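Local structure of putative lipoprotein (Clostridium perfringens ATCC 13124, 4R7R) at residues A[33-45]-A[113-126]. The protein is of unknown function but is probably a membrane-anchored lipoprotein that may bind lipid. Residues are numbered along the deposited sequence; the frame is centred on the assembly and turned at random.
Sequences YSEVIVDNEDVRI and SFKLEPFCQYVFNK
The CA atoms of Val36 and Phe124 lie 7.1 Å apart, and those of Val38 and Val123 follow at 6.8 Å, where the C-terminal helix 116-125 of this alpha-beta fold lies across the antiparallel sheet, its last turns against edge strand 35-37. Val36 sets CG2 over one face of the Phe124 ring in a CH-pi contact, 3.7 Å from the centroid, while Ser34 O lies at the ring edge. With chi1 at -81°, Phe124 CG stands beside its backbone N, and the ring reaches the strand although its CB does not point there. The same Val36 methyl touches Val123 CG1. Past the strand the chain runs on toward the N-terminal end of the helix, through a type I beta turn from Asp42 to Ile45. Ile45 places CG1 over the centre of the Phe119 ring, 4.0 Å from the centroid; Val123 CG2 packs on the opposite face, so the ring is clamped between two aliphatic groups. Ile45 CG1 also meets Leu116 CD2 at 3.9 Å, and Leu116 continues the core to Leu49 and Ile72. Just past the helix, the extended Lys126 chain carries its ammonium among three carboxylates, with Asp39 and Glu41 the longer salt bridges. Asp42 holds two side chains, each on the syn side of one oxygen: OD1 accepts Tyr122 OH at 3.2 Å, and OD2 takes Lys126 NZ at 2.6 Å, 18° out of the carboxylate plane.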
loop_
_atom_site.group_PDB
_atom_site.type_symbol
_atom_site.label_atom_id
_atom_site.label_comp_id
_atom_site.label_asym_id
_atom_site.label_seq_id
_atom_site.Cartn_x
_atom_site.Cartn_y
_atom_site.Cartn_z
ATOM N N TYR A 33 12.240 -12.299 -4.167
ATOM C CA TYR A 33 11.178 -12.488 -5.154
ATOM C C TYR A 33 10.352 -13.727 -4.837
ATOM O O TYR A 33 9.804 -14.394 -5.717
ATOM C CB TYR A 33 11.765 -12.503 -6.572
ATOM C CG TYR A 33 12.191 -11.109 -6.970
ATOM C CD1 TYR A 33 11.288 -10.230 -7.579
ATOM C CD2 TYR A 33 13.470 -10.638 -6.670
ATOM C CE1 TYR A 33 11.661 -8.932 -7.918
ATOM C CE2 TYR A 33 13.851 -9.340 -6.995
ATOM C CZ TYR A 33 12.945 -8.494 -7.626
ATOM O OH TYR A 33 13.325 -7.206 -7.960
ATOM N N SER A 34 10.248 -13.989 -3.541
ATOM C CA SER A 34 9.319 -14.966 -3.007
ATOM C C SER A 34 7.981 -14.298 -2.684
ATOM O O SER A 34 7.931 -13.131 -2.275
ATOM C CB SER A 34 9.908 -15.627 -1.763
ATOM O OG SER A 34 10.352 -14.646 -0.840
ATOM N N GLU A 35 6.906 -15.057 -2.850
ATOM C CA GLU A 35 5.546 -14.542 -2.761
ATOM C C GLU A 35 4.750 -15.233 -1.637
ATOM O O GLU A 35 4.908 -16.438 -1.429
ATOM C CB GLU A 35 4.865 -14.743 -4.110
ATOM C CG GLU A 35 3.684 -13.851 -4.385
ATOM C CD GLU A 35 3.252 -13.923 -5.834
ATOM O OE1 GLU A 35 2.266 -13.240 -6.197
ATOM O OE2 GLU A 35 3.908 -14.656 -6.611
ATOM N N VAL A 36 3.917 -14.489 -0.901
ATOM C CA VAL A 36 3.030 -15.110 0.101
ATOM C C VAL A 36 1.607 -14.583 0.042
ATOM O O VAL A 36 1.373 -13.447 -0.358
ATOM C CB VAL A 36 3.523 -14.912 1.560
ATOM C CG1 VAL A 36 4.770 -15.686 1.815
ATOM C CG2 VAL A 36 3.717 -13.440 1.887
ATOM N N ILE A 37 0.658 -15.413 0.457
ATOM C CA ILE A 37 -0.735 -14.996 0.569
ATOM C C ILE A 37 -1.034 -14.485 1.968
ATOM O O ILE A 37 -0.699 -15.142 2.958
ATOM C CB ILE A 37 -1.688 -16.148 0.257
ATOM C CG1 ILE A 37 -1.372 -16.715 -1.122
ATOM C CG2 ILE A 37 -3.140 -15.677 0.320
ATOM C CD1 ILE A 37 -1.676 -15.722 -2.211
ATOM N N VAL A 38 -1.658 -13.319 2.066
ATOM C CA VAL A 38 -2.034 -12.822 3.385
ATOM C C VAL A 38 -3.241 -13.607 3.926
ATOM O O VAL A 38 -4.253 -13.770 3.239
ATOM C CB VAL A 38 -2.345 -11.316 3.362
ATOM C CG1 VAL A 38 -2.997 -10.887 4.669
ATOM C CG2 VAL A 38 -1.066 -10.532 3.121
ATOM N N ASP A 39 -3.116 -14.101 5.151
ATOM C CA ASP A 39 -4.203 -14.841 5.799
ATOM C C ASP A 39 -5.465 -13.999 5.953
ATOM O O ASP A 39 -5.388 -12.773 6.073
ATOM C CB ASP A 39 -3.772 -15.347 7.183
ATOM C CG ASP A 39 -2.750 -16.457 7.108
ATOM O OD1 ASP A 39 -2.693 -17.141 6.062
ATOM O OD2 ASP A 39 -2.021 -16.656 8.101
ATOM N N ASN A 40 -6.615 -14.674 5.974
ATOM C CA ASN A 40 -7.905 -14.019 6.143
ATOM C C ASN A 40 -7.956 -13.066 7.339
ATOM O O ASN A 40 -8.505 -11.963 7.253
ATOM C CB ASN A 40 -8.994 -15.072 6.287
ATOM C CG ASN A 40 -10.240 -14.526 6.936
ATOM O OD1 ASN A 40 -10.642 -14.969 8.019
ATOM N ND2 ASN A 40 -10.855 -13.538 6.290
ATOM N N GLU A 41 -7.369 -13.504 8.445
ATOM C CA GLU A 41 -7.369 -12.762 9.700
ATOM C C GLU A 41 -6.578 -11.444 9.666
ATOM O O GLU A 41 -6.850 -10.525 10.443
ATOM C CB GLU A 41 -6.805 -13.658 10.798
ATOM C CG GLU A 41 -5.502 -14.330 10.372
ATOM C CD GLU A 41 -4.918 -15.231 11.440
ATOM O OE1 GLU A 41 -4.927 -16.474 11.243
ATOM O OE2 GLU A 41 -4.446 -14.692 12.469
ATOM N N ASP A 42 -5.591 -11.367 8.776
ATOM C CA ASP A 42 -4.697 -10.216 8.704
ATOM C C ASP A 42 -5.100 -9.225 7.626
ATOM O O ASP A 42 -4.647 -8.086 7.629
ATOM C CB ASP A 42 -3.263 -10.674 8.448
ATOM C CG ASP A 42 -2.681 -11.448 9.612
ATOM O OD1 ASP A 42 -2.951 -11.078 10.778
ATOM O OD2 ASP A 42 -1.949 -12.427 9.354
ATOM N N VAL A 43 -5.965 -9.657 6.716
ATOM C CA VAL A 43 -6.288 -8.888 5.527
ATOM C C VAL A 43 -6.920 -7.524 5.863
ATOM O O VAL A 43 -6.887 -6.605 5.047
ATOM C CB VAL A 43 -7.218 -9.725 4.597
ATOM C CG1 VAL A 43 -8.619 -9.112 4.463
ATOM C CG2 VAL A 43 -6.562 -9.921 3.248
ATOM N N ARG A 44 -7.447 -7.379 7.078
ATOM C CA ARG A 44 -8.126 -6.148 7.481
ATOM C C ARG A 44 -7.179 -4.956 7.564
ATOM O O ARG A 44 -7.627 -3.821 7.784
ATOM C CB ARG A 44 -8.836 -6.324 8.829
ATOM C CG ARG A 44 -7.940 -6.737 9.994
ATOM C CD ARG A 44 -8.695 -6.629 11.322
ATOM N NE ARG A 44 -8.961 -5.232 11.666
ATOM C CZ ARG A 44 -9.913 -4.821 12.503
ATOM N NH1 ARG A 44 -10.718 -5.697 13.091
ATOM N NH2 ARG A 44 -10.062 -3.523 12.743
ATOM N N ILE A 45 -5.884 -5.228 7.378
ATOM C CA ILE A 45 -4.829 -4.217 7.418
ATOM C C ILE A 45 -5.115 -3.069 6.464
ATOM O O ILE A 45 -4.848 -1.922 6.795
ATOM C CB ILE A 45 -3.414 -4.828 7.082
ATOM C CG1 ILE A 45 -2.320 -3.762 7.194
ATOM C CG2 ILE A 45 -3.398 -5.495 5.693
ATOM C CD1 ILE A 45 -2.068 -3.281 8.617
ATOM N N SER A 113 0.132 -0.153 14.589
ATOM C CA SER A 113 -0.431 -1.406 14.095
ATOM C C SER A 113 -0.533 -1.477 12.570
ATOM O O SER A 113 -0.367 -2.550 11.988
ATOM C CB SER A 113 -1.819 -1.628 14.695
ATOM O OG SER A 113 -1.693 -2.066 16.019
ATOM N N PHE A 114 -0.798 -0.335 11.939
ATOM C CA PHE A 114 -1.021 -0.288 10.499
ATOM C C PHE A 114 0.220 0.127 9.694
ATOM O O PHE A 114 0.109 0.394 8.505
ATOM C CB PHE A 114 -2.182 0.667 10.176
ATOM C CG PHE A 114 -3.357 0.547 11.122
ATOM C CD1 PHE A 114 -3.752 -0.694 11.621
ATOM C CD2 PHE A 114 -4.052 1.683 11.535
ATOM C CE1 PHE A 114 -4.830 -0.795 12.515
ATOM C CE2 PHE A 114 -5.123 1.588 12.426
ATOM C CZ PHE A 114 -5.514 0.347 12.914
ATOM N N LYS A 115 1.397 0.193 10.313
ATOM C CA LYS A 115 2.622 0.445 9.532
ATOM C C LYS A 115 2.890 -0.751 8.604
ATOM O O LYS A 115 2.842 -1.895 9.044
ATOM C CB LYS A 115 3.836 0.676 10.438
ATOM C CG LYS A 115 3.744 1.869 11.374
ATOM C CD LYS A 115 3.924 3.190 10.639
ATOM C CE LYS A 115 4.319 4.302 11.616
ATOM N NZ LYS A 115 5.779 4.332 11.953
ATOM N N LEU A 116 3.191 -0.497 7.335
ATOM C CA LEU A 116 3.247 -1.571 6.349
ATOM C C LEU A 116 4.567 -2.344 6.278
ATOM O O LEU A 116 4.545 -3.559 6.062
ATOM C CB LEU A 116 2.910 -1.022 4.966
ATOM C CG LEU A 116 1.424 -0.675 4.840
ATOM C CD1 LEU A 116 1.052 -0.315 3.392
ATOM C CD2 LEU A 116 0.549 -1.802 5.387
ATOM N N GLU A 117 5.708 -1.673 6.428
ATOM C CA GLU A 117 6.983 -2.403 6.434
ATOM C C GLU A 117 7.062 -3.456 7.581
ATOM O O GLU A 117 7.459 -4.603 7.331
ATOM C CB GLU A 117 8.187 -1.443 6.504
ATOM C CG GLU A 117 9.540 -2.190 6.453
ATOM C CD GLU A 117 10.782 -1.296 6.626
ATOM O OE1 GLU A 117 10.659 -0.044 6.693
ATOM O OE2 GLU A 117 11.900 -1.865 6.696
ATOM N N PRO A 118 6.683 -3.094 8.830
ATOM C CA PRO A 118 6.753 -4.168 9.835
ATOM C C PRO A 118 5.636 -5.195 9.667
ATOM O O PRO A 118 5.801 -6.350 10.079
ATOM C CB PRO A 118 6.620 -3.425 11.168
ATOM C CG PRO A 118 5.925 -2.160 10.830
ATOM C CD PRO A 118 6.387 -1.786 9.446
ATOM N N PHE A 119 4.525 -4.791 9.059
ATOM C CA PHE A 119 3.470 -5.731 8.694
ATOM C C PHE A 119 3.965 -6.800 7.704
ATOM O O PHE A 119 3.663 -7.991 7.858
ATOM C CB PHE A 119 2.263 -5.001 8.079
ATOM C CG PHE A 119 1.198 -5.936 7.582
ATOM C CD1 PHE A 119 0.282 -6.498 8.476
ATOM C CD2 PHE A 119 1.132 -6.291 6.235
ATOM C CE1 PHE A 119 -0.682 -7.384 8.040
ATOM C CE2 PHE A 119 0.171 -7.177 5.783
ATOM C CZ PHE A 119 -0.742 -7.729 6.692
ATOM N N CYS A 120 4.704 -6.377 6.680
ATOM C CA CYS A 120 5.171 -7.311 5.670
ATOM C C CYS A 120 6.167 -8.310 6.250
ATOM O O CYS A 120 6.119 -9.497 5.914
ATOM C CB CYS A 120 5.788 -6.559 4.493
ATOM S SG CYS A 120 4.552 -5.662 3.491
ATOM N N GLN A 121 7.051 -7.847 7.136
ATOM C CA GLN A 121 8.044 -8.741 7.742
ATOM C C GLN A 121 7.337 -9.769 8.600
ATOM O O GLN A 121 7.736 -10.926 8.656
ATOM C CB GLN A 121 9.067 -7.963 8.572
ATOM C CG GLN A 121 10.108 -7.229 7.731
ATOM C CD GLN A 121 11.140 -6.487 8.562
ATOM O OE1 GLN A 121 11.703 -7.036 9.518
ATOM N NE2 GLN A 121 11.397 -5.229 8.202
ATOM N N TYR A 122 6.255 -9.331 9.237
ATOM C CA TYR A 122 5.453 -10.183 10.100
ATOM C C TYR A 122 4.717 -11.288 9.324
ATOM O O TYR A 122 4.695 -12.442 9.771
ATOM C CB TYR A 122 4.458 -9.323 10.888
ATOM C CG TYR A 122 3.205 -10.045 11.307
ATOM C CD1 TYR A 122 3.194 -10.895 12.405
ATOM C CD2 TYR A 122 2.023 -9.868 10.603
ATOM C CE1 TYR A 122 2.039 -11.556 12.780
ATOM C CE2 TYR A 122 0.867 -10.522 10.968
ATOM C CZ TYR A 122 0.875 -11.359 12.056
ATOM O OH TYR A 122 -0.299 -12.005 12.397
ATOM N N VAL A 123 4.117 -10.956 8.178
ATOM C CA VAL A 123 3.409 -11.974 7.398
ATOM C C VAL A 123 4.366 -13.069 6.949
ATOM O O VAL A 123 4.055 -14.256 7.052
ATOM C CB VAL A 123 2.716 -11.397 6.159
ATOM C CG1 VAL A 123 2.225 -12.535 5.267
ATOM C CG2 VAL A 123 1.566 -10.493 6.562
ATOM N N PHE A 124 5.548 -12.661 6.491
ATOM C CA PHE A 124 6.575 -13.599 6.061
ATOM C C PHE A 124 7.137 -14.460 7.197
ATOM O O PHE A 124 7.479 -15.633 6.980
ATOM C CB PHE A 124 7.722 -12.847 5.376
ATOM C CG PHE A 124 7.441 -12.497 3.950
ATOM C CD1 PHE A 124 7.056 -11.214 3.598
ATOM C CD2 PHE A 124 7.537 -13.454 2.961
ATOM C CE1 PHE A 124 6.781 -10.880 2.280
ATOM C CE2 PHE A 124 7.263 -13.133 1.635
ATOM C CZ PHE A 124 6.881 -11.839 1.293
ATOM N N ASN A 125 7.257 -13.898 8.397
ATOM C CA ASN A 125 7.898 -14.656 9.479
ATOM C C ASN A 125 6.916 -15.666 10.043
ATOM O O ASN A 125 7.299 -16.736 10.497
ATOM C CB ASN A 125 8.432 -13.729 10.572
ATOM C CG ASN A 125 9.621 -12.883 10.096
ATOM O OD1 ASN A 125 10.428 -13.329 9.260
ATOM N ND2 ASN A 125 9.732 -11.658 10.627
ATOM N N LYS A 126 5.641 -15.311 9.995
ATOM C CA LYS A 126 4.561 -16.257 10.225
ATOM C C LYS A 126 4.718 -17.497 9.347
ATOM O O LYS A 126 4.754 -18.621 9.844
ATOM C CB LYS A 126 3.227 -15.585 9.940
ATOM C CG LYS A 126 2.269 -15.554 11.095
ATOM C CD LYS A 126 1.079 -14.742 10.677
ATOM C CE LYS A 126 -0.145 -15.097 11.482
ATOM N NZ LYS A 126 -1.360 -14.535 10.826
#